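Local coordinates for protein eukaryotic translation initiation factor 5A-2 (Arabidopsis thaliana, PDB 3HKS) that promotes translation elongation and termination, binding between the exit and peptidyl sites of stalled ribosomes and helping them through polyproline and other difficult motifs, at residues A[48-53]-A[66-71]; A[42-47]-A[150-155]. All coordinates share one frame; numbering follows the deposited sequence.

Interaction 1. Residues A[48-53]-A[66-71]; sequences KVVEVS and HFVAID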
loop_
_atom_site.group_PDB
_atom_site.type_symbol
_atom_site.label_atom_id
_atom_site.label_comp_id
_atom_site.label_asym_id
_atom_site.label_seq_id
_atom_site.Cartn_x
_atom_site.Cartn_y
_atom_site.Cartn_z
ATOM N N LYS A 48 6.115 6.069 0.224
ATOM C CA LYS A 48 5.407 7.318 0.493
ATOM C C LYS A 48 6.422 8.411 0.743
ATOM O O LYS A 48 7.335 8.235 1.540
ATOM C CB LYS A 48 4.462 7.210 1.693
ATOM C CG LYS A 48 3.865 8.565 2.077
ATOM C CD LYS A 48 2.772 8.483 3.114
ATOM C CE LYS A 48 1.422 8.675 2.435
ATOM N NZ LYS A 48 0.391 9.242 3.339
ATOM N N VAL A 49 6.245 9.540 0.063
ATOM C CA VAL A 49 7.155 10.680 0.185
ATOM C C VAL A 49 6.942 11.419 1.514
ATOM O O VAL A 49 5.840 11.926 1.787
ATOM C CB VAL A 49 7.038 11.664 -1.032
ATOM C CG1 VAL A 49 8.004 12.836 -0.870
ATOM C CG2 VAL A 49 7.322 10.933 -2.341
ATOM N N VAL A 50 8.004 11.477 2.318
ATOM C CA VAL A 50 7.983 12.160 3.621
ATOM C C VAL A 50 8.770 13.493 3.646
ATOM O O VAL A 50 8.479 14.379 4.457
ATOM C CB VAL A 50 8.418 11.212 4.811
ATOM C CG1 VAL A 50 7.402 10.068 5.003
ATOM C CG2 VAL A 50 9.831 10.658 4.616
ATOM N N GLU A 51 9.738 13.646 2.743
ATOM C CA GLU A 51 10.494 14.899 2.624
ATOM C C GLU A 51 10.810 15.216 1.158
ATOM O O GLU A 51 11.258 14.345 0.412
ATOM C CB GLU A 51 11.802 14.830 3.443
ATOM C CG GLU A 51 11.609 14.516 4.951
ATOM C CD GLU A 51 12.911 14.184 5.698
ATOM O OE1 GLU A 51 12.891 13.269 6.566
ATOM O OE2 GLU A 51 13.948 14.842 5.428
ATOM N N VAL A 52 10.568 16.461 0.753
ATOM C CA VAL A 52 11.006 16.956 -0.554
ATOM C C VAL A 52 11.820 18.223 -0.355
ATOM O O VAL A 52 11.357 19.163 0.301
ATOM C CB VAL A 52 9.815 17.340 -1.485
ATOM C CG1 VAL A 52 10.330 17.739 -2.878
ATOM C CG2 VAL A 52 8.789 16.210 -1.584
ATOM N N SER A 53 13.025 18.250 -0.928
ATOM C CA SER A 53 13.778 19.503 -1.045
ATOM C C SER A 53 14.373 19.699 -2.449
ATOM O O SER A 53 14.512 18.745 -3.224
ATOM C CB SER A 53 14.853 19.620 0.045
ATOM O OG SER A 53 15.826 18.605 -0.060
ATOM N N HIS A 66 15.132 16.417 -4.298
ATOM C CA HIS A 66 15.752 15.452 -3.404
ATOM C C HIS A 66 14.635 14.801 -2.591
ATOM O O HIS A 66 13.967 15.466 -1.805
ATOM C CB HIS A 66 16.759 16.159 -2.467
ATOM C CG HIS A 66 17.822 16.941 -3.183
ATOM N ND1 HIS A 66 19.167 16.762 -2.945
ATOM C CD2 HIS A 66 17.737 17.894 -4.145
ATOM C CE1 HIS A 66 19.864 17.569 -3.726
ATOM N NE2 HIS A 66 19.019 18.264 -4.466
ATOM N N PHE A 67 14.438 13.502 -2.781
ATOM C CA PHE A 67 13.343 12.784 -2.108
ATOM C C PHE A 67 13.813 11.928 -0.947
ATOM O O PHE A 67 14.802 11.198 -1.062
ATOM C CB PHE A 67 12.582 11.893 -3.101
ATOM C CG PHE A 67 11.917 12.658 -4.201
ATOM C CD1 PHE A 67 10.856 13.503 -3.931
ATOM C CD2 PHE A 67 12.368 12.551 -5.508
ATOM C CE1 PHE A 67 10.247 14.229 -4.947
ATOM C CE2 PHE A 67 11.754 13.270 -6.536
ATOM C CZ PHE A 67 10.698 14.105 -6.254
ATOM N N VAL A 68 13.085 12.010 0.163
ATOM C CA VAL A 68 13.158 10.975 1.205
ATOM C C VAL A 68 11.781 10.304 1.251
ATOM O O VAL A 68 10.762 10.980 1.351
ATOM C CB VAL A 68 13.558 11.547 2.607
ATOM C CG1 VAL A 68 13.722 10.423 3.627
ATOM C CG2 VAL A 68 14.854 12.363 2.516
ATOM N N ALA A 69 11.757 8.979 1.167
ATOM C CA ALA A 69 10.493 8.254 1.082
ATOM C C ALA A 69 10.521 6.952 1.879
ATOM O O ALA A 69 11.589 6.391 2.111
ATOM C CB ALA A 69 10.118 7.997 -0.400
ATOM N N ILE A 70 9.353 6.468 2.297
ATOM C CA ILE A 70 9.280 5.259 3.140
ATOM C C ILE A 70 8.560 4.115 2.421
ATOM O O ILE A 70 7.399 4.259 2.019
ATOM C CB ILE A 70 8.595 5.557 4.519
ATOM C CG1 ILE A 70 9.279 6.732 5.249
ATOM C CG2 ILE A 70 8.519 4.285 5.402
ATOM C CD1 ILE A 70 10.701 6.487 5.696
ATOM N N ASP A 71 9.253 2.991 2.247
ATOM C CA ASP A 71 8.664 1.799 1.628
ATOM C C ASP A 71 7.345 1.460 2.338
ATOM O O ASP A 71 7.337 1.270 3.561
ATOM C CB ASP A 71 9.644 0.635 1.724
ATOM C CG ASP A 71 9.186 -0.586 0.966
ATOM O OD1 ASP A 71 8.008 -0.995 1.098
ATOM O OD2 ASP A 71 10.023 -1.163 0.242
HETATM O O HOH W 1 14.993 15.772 0.960
#
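Lys48 forms both backbone bonds of a hydrogen-bonded antiparallel pair with Ile70: its N gives to Ile70 O, and its O takes Ile70 N at 2.8 Å. Val49 turns to the buried face with Ala69 and Phe67, its CG1 4.2 Å from Phe67 CD1; Ile34 and Ile40 pack around this side. At Val50 the strand slips by one residue. Val50 N and Glu51 N both donate to Val68 O, at 3.0 and 3.2 Å, so one carbonyl holds two amides: a classic beta bulge in the hairpin of strands 45-55 and 64-71, part of the SH3-like N-terminal domain. Val50 CG1, anti to its own carbonyl carbon (chi1 -65°), reaches Ile70 CG1 at 3.8 Å. Glu51 O in turn accepts a nearly straight hydrogen bond from Val68 N (N-H...O 176°), while the Glu51 side chain runs alongside Val68 and lays its carboxylate end by the CG1 and CG2 methyls. Val52 points to the same face as Phe67 and sets both methyls beside the ring's CD1-CE1 side. Ser53 O receives His66 N at 2.6 Å, and a water joins Ser53 OG to His66 O; His66 NE2 is hydrogen-bonded to Ser55 OG.

Interaction 2. Residues A[42-47]-A[150-155]; sequences IKNRPC and SSMGEE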
loop_
_atom_site.group_PDB
_atom_site.type_symbol
_atom_site.label_atom_id
_atom_site.label_comp_id
_atom_site.label_asym_id
_atom_site.label_seq_id
_atom_site.Cartn_x
_atom_site.Cartn_y
_atom_site.Cartn_z
ATOM N N ILE A 42 11.142 3.991 -5.925
ATOM C CA ILE A 42 12.590 4.032 -5.752
ATOM C C ILE A 42 13.067 2.591 -5.670
ATOM O O ILE A 42 12.546 1.810 -4.868
ATOM C CB ILE A 42 13.025 4.802 -4.469
ATOM C CG1 ILE A 42 12.456 6.224 -4.466
ATOM C CG2 ILE A 42 14.566 4.836 -4.363
ATOM C CD1 ILE A 42 12.695 7.020 -3.165
ATOM N N LYS A 43 14.028 2.230 -6.519
ATOM C CA LYS A 43 14.587 0.867 -6.573
ATOM C C LYS A 43 13.482 -0.196 -6.648
ATOM O O LYS A 43 13.523 -1.206 -5.931
ATOM C CB LYS A 43 15.514 0.596 -5.373
ATOM C CG LYS A 43 16.460 1.750 -4.998
ATOM C CD LYS A 43 17.875 1.511 -5.482
ATOM C CE LYS A 43 18.676 0.712 -4.451
ATOM N NZ LYS A 43 18.844 1.454 -3.155
ATOM N N ASN A 44 12.503 0.064 -7.518
ATOM C CA ASN A 44 11.348 -0.808 -7.766
ATOM C C ASN A 44 10.464 -1.048 -6.529
ATOM O O ASN A 44 9.751 -2.045 -6.454
ATOM C CB ASN A 44 11.785 -2.119 -8.457
ATOM C CG ASN A 44 10.697 -2.708 -9.386
ATOM O OD1 ASN A 44 10.404 -3.905 -9.322
ATOM N ND2 ASN A 44 10.113 -1.872 -10.261
ATOM N N ARG A 45 10.508 -0.115 -5.579
ATOM C CA ARG A 45 9.732 -0.211 -4.341
ATOM C C ARG A 45 8.752 0.955 -4.237
ATOM O O ARG A 45 9.125 2.092 -4.471
ATOM C CB ARG A 45 10.648 -0.244 -3.099
ATOM C CG ARG A 45 11.591 -1.449 -3.014
ATOM C CD ARG A 45 10.824 -2.785 -2.928
ATOM N NE ARG A 45 9.873 -2.760 -1.821
ATOM C CZ ARG A 45 8.869 -3.617 -1.657
ATOM N NH1 ARG A 45 8.661 -4.591 -2.534
ATOM N NH2 ARG A 45 8.064 -3.489 -0.609
ATOM N N PRO A 46 7.483 0.666 -3.912
ATOM C CA PRO A 46 6.524 1.770 -3.721
ATOM C C PRO A 46 6.733 2.462 -2.375
ATOM O O PRO A 46 6.672 1.812 -1.334
ATOM C CB PRO A 46 5.157 1.075 -3.804
ATOM C CG PRO A 46 5.439 -0.391 -3.384
ATOM C CD PRO A 46 6.873 -0.677 -3.758
ATOM N N CYS A 47 6.998 3.771 -2.394
ATOM C CA CYS A 47 7.313 4.492 -1.170
ATOM C C CYS A 47 6.440 5.714 -1.019
ATOM O O CYS A 47 6.074 6.333 -2.013
ATOM C CB CYS A 47 8.784 4.912 -1.140
ATOM S SG CYS A 47 9.954 3.622 -1.506
ATOM N N SER A 150 -2.698 -2.347 -1.609
ATOM C CA SER A 150 -2.035 -2.957 -2.761
ATOM C C SER A 150 -1.255 -1.948 -3.604
ATOM O O SER A 150 -1.708 -0.830 -3.848
ATOM C CB SER A 150 -3.042 -3.710 -3.629
ATOM O OG SER A 150 -3.960 -2.810 -4.206
ATOM N N SER A 151 -0.072 -2.364 -4.040
ATOM C CA SER A 151 0.770 -1.552 -4.913
ATOM C C SER A 151 1.792 -2.456 -5.570
ATOM O O SER A 151 2.426 -3.266 -4.896
ATOM C CB SER A 151 1.479 -0.448 -4.118
ATOM O OG SER A 151 2.022 0.544 -4.964
ATOM N N MET A 152 1.918 -2.321 -6.892
ATOM C CA MET A 152 2.968 -2.974 -7.672
ATOM C C MET A 152 2.966 -4.505 -7.553
ATOM O O MET A 152 4.020 -5.140 -7.450
ATOM C CB MET A 152 4.334 -2.360 -7.327
ATOM C CG MET A 152 4.424 -0.873 -7.723
ATOM S SD MET A 152 6.049 -0.153 -7.494
ATOM C CE MET A 152 6.951 -0.767 -8.914
ATOM N N GLY A 153 1.765 -5.084 -7.571
ATOM C CA GLY A 153 1.585 -6.540 -7.462
ATOM C C GLY A 153 1.772 -7.133 -6.068
ATOM O O GLY A 153 1.892 -8.356 -5.909
ATOM N N GLU A 154 1.800 -6.267 -5.062
ATOM C CA GLU A 154 2.076 -6.667 -3.691
ATOM C C GLU A 154 0.950 -6.160 -2.807
ATOM O O GLU A 154 0.454 -5.060 -2.994
ATOM C CB GLU A 154 3.424 -6.107 -3.244
ATOM C CG GLU A 154 3.916 -6.621 -1.891
ATOM C CD GLU A 154 5.413 -6.386 -1.675
ATOM O OE1 GLU A 154 6.171 -6.299 -2.674
ATOM O OE2 GLU A 154 5.829 -6.303 -0.498
ATOM N N GLU A 155 0.530 -6.984 -1.859
ATOM C CA GLU A 155 -0.684 -6.708 -1.100
ATOM C C GLU A 155 -0.481 -7.046 0.360
ATOM O O GLU A 155 0.203 -8.017 0.702
ATOM C CB GLU A 155 -1.880 -7.488 -1.665
ATOM C CG GLU A 155 -2.215 -7.133 -3.109
ATOM C CD GLU A 155 -3.523 -7.726 -3.595
ATOM O OE1 GLU A 155 -3.588 -8.946 -3.826
ATOM O OE2 GLU A 155 -4.489 -6.958 -3.773
#
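Met152 lies against Pro46 across the contact, its side chain reaching over with CG anti to the carbonyl carbon (chi1 -64°) and staying extended as far as SD, which rests 3.9 Å from Pro46 CD. A bend at the last torsion (chi3 78°) then carries the Met152 CE methyl to Asn44, 3.6 Å from ND2. Pro46 is buried between several neighbours: its CB meets Ser151 OG at 3.4 Å and its CG lies by Ser151 CB, while Pro91 packs against both Pro46 and Ser151. Ser151 OG touches the proline carbons by van der Waals contact; its hydrogen bond goes to His92 O. Pro46 CD also sits over the centre of the Arg45 guanidinium, 4.1 Å above its plane. At the guanidinium edge, Arg45 NH1 bonds to Glu154 OE1 at 3.0 Å in a salt bridge, reaching the syn side of the carboxylate from somewhat out of its plane; the two flat groups are turned 46° apart. Asp71 OD2 forms a salt bridge with Arg45 NE, so the arginine is shared between two acids, which probably fixes its rotation. Both segments are hairpin ends with type I' turns, Ile42 to Arg45 and Ser151 to Glu154, and their meeting forms part of the interface between the SH3-like N-terminal domain and the C-terminal OB-fold domain of eIF-5A.

How the interactions relate
After strands 26-30 and 39-42 the chain turns through 42-45 and enters strand 45-55, which carries 45-47 and then 48-53. It then leaves through a hairpin loop and comes back along 66-71, where interaction 1 closes a short loop of 12 residues within the N-terminal domain. A further stretch leads into the C-terminal domain before 150-155 completes interaction 2, which spans 102 residues and encloses interaction 1. Interaction 1 is thus local to one sheet, whereas interaction 2 ties the two domains together. Arg45 and Asp71 join the two contacts, and Cys47 CB packs on Ala69 CB at 3.4 Å.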